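Local coordinates for protein type I site-specific restriction-modification system, R (Restriction) subunit (Vibrio vulnificus, PDB 3H1T) that probably serves as the ATP-driven DNA-translocating and DNA-cleaving subunit of a type I restriction enzyme, of which this fragment holds an N-terminal domain and two helicase-like domains, at residues A[127-132]-A[138-143]; A[532-537]-A[565-570]. One frame throughout, in Å; residues are numbered along the deposited sequence.

Interaction 1. Residues A[127-132]-A[138-143]; sequences ILEFDY and QLLSRF
Ile-127 lays its CD1 methyl over one face of the Phe-143 ring, 3.9 Å from the ring centroid and 19° off the normal. The same methyl also rests on the backbone of the second segment, with CD1 3.7 Å from Arg-142 CA. A chi1 of -60° puts CG1 anti to the carbonyl carbon and leaves CG2 anti to the backbone N, and both branches reach the ring: CG2 comes to 3.9 Å from Phe-143 CE1. The backbones pair as the antiparallel hairpin of strands 127-131 and 137-140, whose second strand ends the six-stranded mixed sheet of the N-terminal domain. Glu-129 and Gln-138 form a hydrogen-bonded pair, with Glu-129 N to Gln-138 O at 2.8 Å and nearly straight (172°). Leu-128 and Leu-139 make the non-hydrogen-bonded pair on the other face of the sheet, Leu-128 CG meeting Leu-139 CD2 at 4.1 Å. On the Ile-127 face, the CD1 methyl of Leu-140 packs 3.8 Å from Glu-129 CB and equally near the carboxylate oxygen OE2. The Glu-129 chain, extended beyond CG, crosses this leucine obliquely. Its OE2 is gripped by Tyr-120 OH and a salt bridge to Arg-152, while a water donates to OE1 and, weakly, to Gln-138 OE1. A second water joins Ile-127 N to Leu-140 O, accepting from the first and donating to the second.

Interaction 2. Residues A[532-537]-A[565-570]; sequences EFKQIV and FADPDF
Lys-534 of helix 530-537 reaches Asp-567 and Phe-570, at the turn that leads into helix 568-571. Its CB points toward that turn. CD is the first atom to touch the other segment, 4.0 Å from Phe-570 CD2. CE follows at 3.9 Å from the same ring carbon, approaching obliquely, and also nears Asp-567 OD2. A bend at chi4 (-65°) then turns NZ to its salt bridge with Asp-567 OD2, 2.9 Å away, which it meets from above the carboxylate plane. The ammonium is further held by a water 2.7 Å from NZ, which donates to Phe-565 O, and by a salt bridge to Asp-571. Asp-567 is the N-cap of the short helix, and its OD1 accepts a weak capping bond from Phe-570 N. Two residues before it, Phe-565 puts its CB over a face of the Phe-533 ring, 3.6 Å from the centroid, and Val-537 CG2 covers the opposite face. The two phenylalanine planes are near parallel (23°) but slid apart, with little overlap. Arg-343, which follows strand 333-338 of the seven-stranded parallel sheet, makes a second salt bridge to Asp-567, while helix 530-537 lies beside strand 518-524 of the eight-stranded sheet. OD2 of Asp-567 thus takes Lys-534 from one helicase-like domain and Arg-343 from the other, consistent with the interface between the two RecA-like domains of a superfamily 2 helicase.

Overall arrangement
From the N terminus, the chain first builds the six-stranded mixed sheet of the N-terminal domain, and interaction 1 closes a short turn between its last two strands, with five residues between the segments. The chain then runs through the seven-stranded parallel sheet of the first helicase-like domain and into the eight-stranded sheet of the second. There interaction 2 closes a longer loop of 27 residues, which contains strand 552-556 and helix 561-564. The loops follow in series, neither nesting nor crossing, with centres 41 Å apart. Interaction 1 pairs two strands at the sheet's edge; interaction 2 joins helix 530-537 to the turn before helix 568-571, close to where the two helicase-like domains face each other.

Interaction 1. Residues A[127-132]-A[138-143]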
# COMPACT_ATOMS: atom_id res chain seq x y z
N ILE A 127 29.58 -18.06 -13.28
CA ILE A 127 28.34 -17.88 -12.55
C ILE A 127 28.65 -17.71 -11.07
O ILE A 127 29.29 -18.55 -10.47
CB ILE A 127 27.42 -19.09 -12.75
CG1 ILE A 127 27.10 -19.25 -14.24
CG2 ILE A 127 26.15 -18.91 -11.95
CD1 ILE A 127 26.47 -20.58 -14.62
N LEU A 128 28.19 -16.61 -10.50
CA LEU A 128 28.42 -16.34 -9.08
C LEU A 128 27.07 -16.37 -8.36
O LEU A 128 26.15 -15.65 -8.74
CB LEU A 128 29.05 -14.95 -8.91
CG LEU A 128 30.22 -14.76 -7.95
CD1 LEU A 128 30.16 -13.31 -7.50
CD2 LEU A 128 30.16 -15.71 -6.75
N GLU A 129 26.96 -17.18 -7.32
CA GLU A 129 25.70 -17.30 -6.58
C GLU A 129 25.76 -16.79 -5.14
O GLU A 129 26.74 -17.02 -4.44
CB GLU A 129 25.25 -18.76 -6.56
CG GLU A 129 24.00 -19.03 -5.71
CD GLU A 129 23.74 -20.50 -5.43
OE1 GLU A 129 24.46 -21.09 -4.60
OE2 GLU A 129 22.81 -21.07 -6.04
N PHE A 130 24.73 -16.07 -4.72
CA PHE A 130 24.65 -15.66 -3.34
C PHE A 130 23.37 -16.34 -2.88
O PHE A 130 22.29 -16.08 -3.41
CB PHE A 130 24.51 -14.16 -3.10
CG PHE A 130 24.43 -13.82 -1.64
CD1 PHE A 130 25.59 -13.70 -0.88
CD2 PHE A 130 23.20 -13.74 -1.00
CE1 PHE A 130 25.52 -13.52 0.51
CE2 PHE A 130 23.12 -13.55 0.39
CZ PHE A 130 24.28 -13.44 1.14
N ASP A 131 23.49 -17.21 -1.90
CA ASP A 131 22.34 -17.94 -1.41
C ASP A 131 21.94 -17.39 -0.04
O ASP A 131 22.69 -17.52 0.93
CB ASP A 131 22.72 -19.42 -1.33
CG ASP A 131 21.58 -20.30 -0.88
OD1 ASP A 131 20.72 -19.86 -0.10
OD2 ASP A 131 21.55 -21.47 -1.32
N TYR A 132 20.77 -16.77 0.03
CA TYR A 132 20.32 -16.21 1.30
C TYR A 132 20.04 -17.27 2.36
O TYR A 132 20.11 -16.97 3.55
CB TYR A 132 19.08 -15.33 1.09
CG TYR A 132 19.37 -14.05 0.35
CD1 TYR A 132 19.57 -14.06 -1.03
CD2 TYR A 132 19.51 -12.84 1.03
CE1 TYR A 132 19.88 -12.90 -1.72
CE2 TYR A 132 19.83 -11.66 0.35
CZ TYR A 132 20.01 -11.70 -1.03
OH TYR A 132 20.37 -10.58 -1.72
N GLN A 138 29.40 -18.07 -3.89
CA GLN A 138 30.36 -18.90 -4.59
C GLN A 138 30.12 -19.08 -6.09
O GLN A 138 29.02 -18.89 -6.59
CB GLN A 138 30.41 -20.28 -3.92
CG GLN A 138 29.08 -21.01 -3.94
CD GLN A 138 29.04 -22.18 -2.98
OE1 GLN A 138 28.11 -23.00 -3.01
NE2 GLN A 138 30.05 -22.27 -2.12
N LEU A 139 31.18 -19.46 -6.79
CA LEU A 139 31.10 -19.71 -8.22
C LEU A 139 30.53 -21.12 -8.45
O LEU A 139 30.85 -22.05 -7.72
CB LEU A 139 32.49 -19.61 -8.82
CG LEU A 139 33.11 -18.22 -8.81
CD1 LEU A 139 34.63 -18.36 -8.88
CD2 LEU A 139 32.55 -17.41 -9.98
N LEU A 140 29.67 -21.26 -9.46
CA LEU A 140 29.09 -22.56 -9.76
C LEU A 140 29.51 -22.98 -11.14
O LEU A 140 29.88 -22.14 -11.97
CB LEU A 140 27.56 -22.51 -9.72
CG LEU A 140 26.89 -21.92 -8.48
CD1 LEU A 140 25.38 -21.90 -8.68
CD2 LEU A 140 27.28 -22.71 -7.22
N SER A 141 29.47 -24.28 -11.40
CA SER A 141 29.83 -24.81 -12.71
C SER A 141 28.63 -24.72 -13.63
O SER A 141 28.73 -24.98 -14.83
CB SER A 141 30.27 -26.27 -12.59
OG SER A 141 29.20 -27.07 -12.11
N ARG A 142 27.50 -24.34 -13.06
CA ARG A 142 26.26 -24.22 -13.81
C ARG A 142 25.13 -23.72 -12.90
O ARG A 142 25.26 -23.69 -11.68
CB ARG A 142 25.89 -25.58 -14.41
CG ARG A 142 25.87 -26.73 -13.41
CD ARG A 142 24.83 -27.77 -13.77
NE ARG A 142 23.66 -27.71 -12.91
CZ ARG A 142 23.41 -28.55 -11.90
NH1 ARG A 142 24.27 -29.52 -11.64
NH2 ARG A 142 22.33 -28.40 -11.16
N PHE A 143 24.03 -23.30 -13.52
CA PHE A 143 22.86 -22.83 -12.77
C PHE A 143 22.13 -23.96 -12.08
O PHE A 143 22.01 -25.05 -12.61
CB PHE A 143 21.88 -22.13 -13.72
CG PHE A 143 22.31 -20.78 -14.16
CD1 PHE A 143 22.26 -19.70 -13.27
CD2 PHE A 143 22.79 -20.57 -15.45
CE1 PHE A 143 22.69 -18.44 -13.66
CE2 PHE A 143 23.22 -19.32 -15.85
CZ PHE A 143 23.18 -18.24 -14.95
O HOH W 1 31.69 -20.45 -12.59
O HOH W 2 24.99 -23.85 -3.87

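Interaction 2. Residues A[532-537]-A[565-570]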
# COMPACT_ATOMS: atom_id res chain seq x y z
N GLU A 532 -3.42 8.75 12.32
CA GLU A 532 -4.37 9.69 11.74
C GLU A 532 -3.69 10.56 10.70
O GLU A 532 -4.25 10.82 9.66
CB GLU A 532 -5.01 10.59 12.81
CG GLU A 532 -5.90 11.70 12.23
CD GLU A 532 -6.79 12.39 13.27
OE1 GLU A 532 -6.28 13.20 14.08
OE2 GLU A 532 -8.00 12.12 13.26
N PHE A 533 -2.48 11.00 11.00
CA PHE A 533 -1.75 11.84 10.06
C PHE A 533 -1.56 11.13 8.72
O PHE A 533 -1.85 11.68 7.66
CB PHE A 533 -0.38 12.22 10.63
CG PHE A 533 0.42 13.11 9.73
CD1 PHE A 533 0.19 14.48 9.69
CD2 PHE A 533 1.41 12.56 8.90
CE1 PHE A 533 0.93 15.31 8.82
CE2 PHE A 533 2.15 13.38 8.03
CZ PHE A 533 1.92 14.75 8.00
N LYS A 534 -1.08 9.89 8.79
CA LYS A 534 -0.84 9.10 7.59
C LYS A 534 -2.11 8.78 6.81
O LYS A 534 -2.06 8.58 5.59
CB LYS A 534 -0.11 7.81 7.94
CG LYS A 534 1.33 8.04 8.41
CD LYS A 534 2.20 6.82 8.20
CE LYS A 534 3.55 6.95 8.94
NZ LYS A 534 4.44 8.05 8.44
N GLN A 535 -3.23 8.69 7.50
CA GLN A 535 -4.51 8.42 6.86
C GLN A 535 -4.91 9.67 6.08
O GLN A 535 -5.43 9.59 4.97
CB GLN A 535 -5.58 8.09 7.89
CG GLN A 535 -5.51 6.68 8.46
CD GLN A 535 -6.53 6.46 9.56
OE1 GLN A 535 -6.57 5.40 10.19
NE2 GLN A 535 -7.37 7.46 9.79
N ILE A 536 -4.67 10.83 6.69
CA ILE A 536 -5.01 12.09 6.06
C ILE A 536 -4.17 12.24 4.80
O ILE A 536 -4.72 12.43 3.70
CB ILE A 536 -4.79 13.27 7.03
CG1 ILE A 536 -5.89 13.26 8.10
CG2 ILE A 536 -4.81 14.59 6.28
CD1 ILE A 536 -5.68 14.26 9.21
N VAL A 537 -2.86 12.10 4.95
CA VAL A 537 -1.94 12.21 3.81
C VAL A 537 -2.23 11.17 2.72
O VAL A 537 -2.02 11.43 1.53
CB VAL A 537 -0.47 12.08 4.30
CG1 VAL A 537 0.49 12.06 3.13
CG2 VAL A 537 -0.13 13.26 5.20
N PHE A 565 4.85 15.10 12.58
CA PHE A 565 4.71 13.73 12.11
C PHE A 565 5.60 13.39 10.92
O PHE A 565 5.34 12.43 10.20
CB PHE A 565 3.24 13.48 11.79
CG PHE A 565 2.33 13.64 12.98
CD1 PHE A 565 2.28 12.66 13.97
CD2 PHE A 565 1.56 14.80 13.14
CE1 PHE A 565 1.48 12.81 15.11
CE2 PHE A 565 0.75 14.97 14.28
CZ PHE A 565 0.72 13.96 15.27
N ALA A 566 6.67 14.16 10.73
CA ALA A 566 7.60 13.90 9.64
C ALA A 566 8.14 12.48 9.81
O ALA A 566 8.56 12.09 10.90
CB ALA A 566 8.74 14.91 9.67
N ASP A 567 8.13 11.71 8.73
CA ASP A 567 8.58 10.32 8.79
C ASP A 567 9.22 9.93 7.46
O ASP A 567 8.57 9.34 6.60
CB ASP A 567 7.36 9.43 9.06
CG ASP A 567 7.73 8.01 9.37
OD1 ASP A 567 8.91 7.65 9.15
OD2 ASP A 567 6.85 7.24 9.82
N PRO A 568 10.50 10.24 7.28
CA PRO A 568 11.23 9.93 6.05
C PRO A 568 11.41 8.44 5.77
O PRO A 568 11.45 8.01 4.61
CB PRO A 568 12.56 10.65 6.25
CG PRO A 568 12.20 11.76 7.21
CD PRO A 568 11.36 11.03 8.18
N ASP A 569 11.51 7.64 6.82
CA ASP A 569 11.69 6.21 6.66
C ASP A 569 10.51 5.57 5.95
O ASP A 569 10.69 4.79 5.03
CB ASP A 569 11.92 5.54 8.01
CG ASP A 569 13.27 5.90 8.61
OD1 ASP A 569 14.14 6.38 7.86
OD2 ASP A 569 13.47 5.70 9.83
N PHE A 570 9.30 5.91 6.37
CA PHE A 570 8.11 5.35 5.75
C PHE A 570 7.60 6.19 4.58
O PHE A 570 7.10 5.65 3.59
CB PHE A 570 6.99 5.18 6.78
CG PHE A 570 5.86 4.31 6.32
CD1 PHE A 570 5.99 2.92 6.36
CD2 PHE A 570 4.70 4.86 5.81
CE1 PHE A 570 4.97 2.11 5.90
CE2 PHE A 570 3.67 4.05 5.35
CZ PHE A 570 3.82 2.67 5.39
O HOH W 3 4.07 10.73 8.59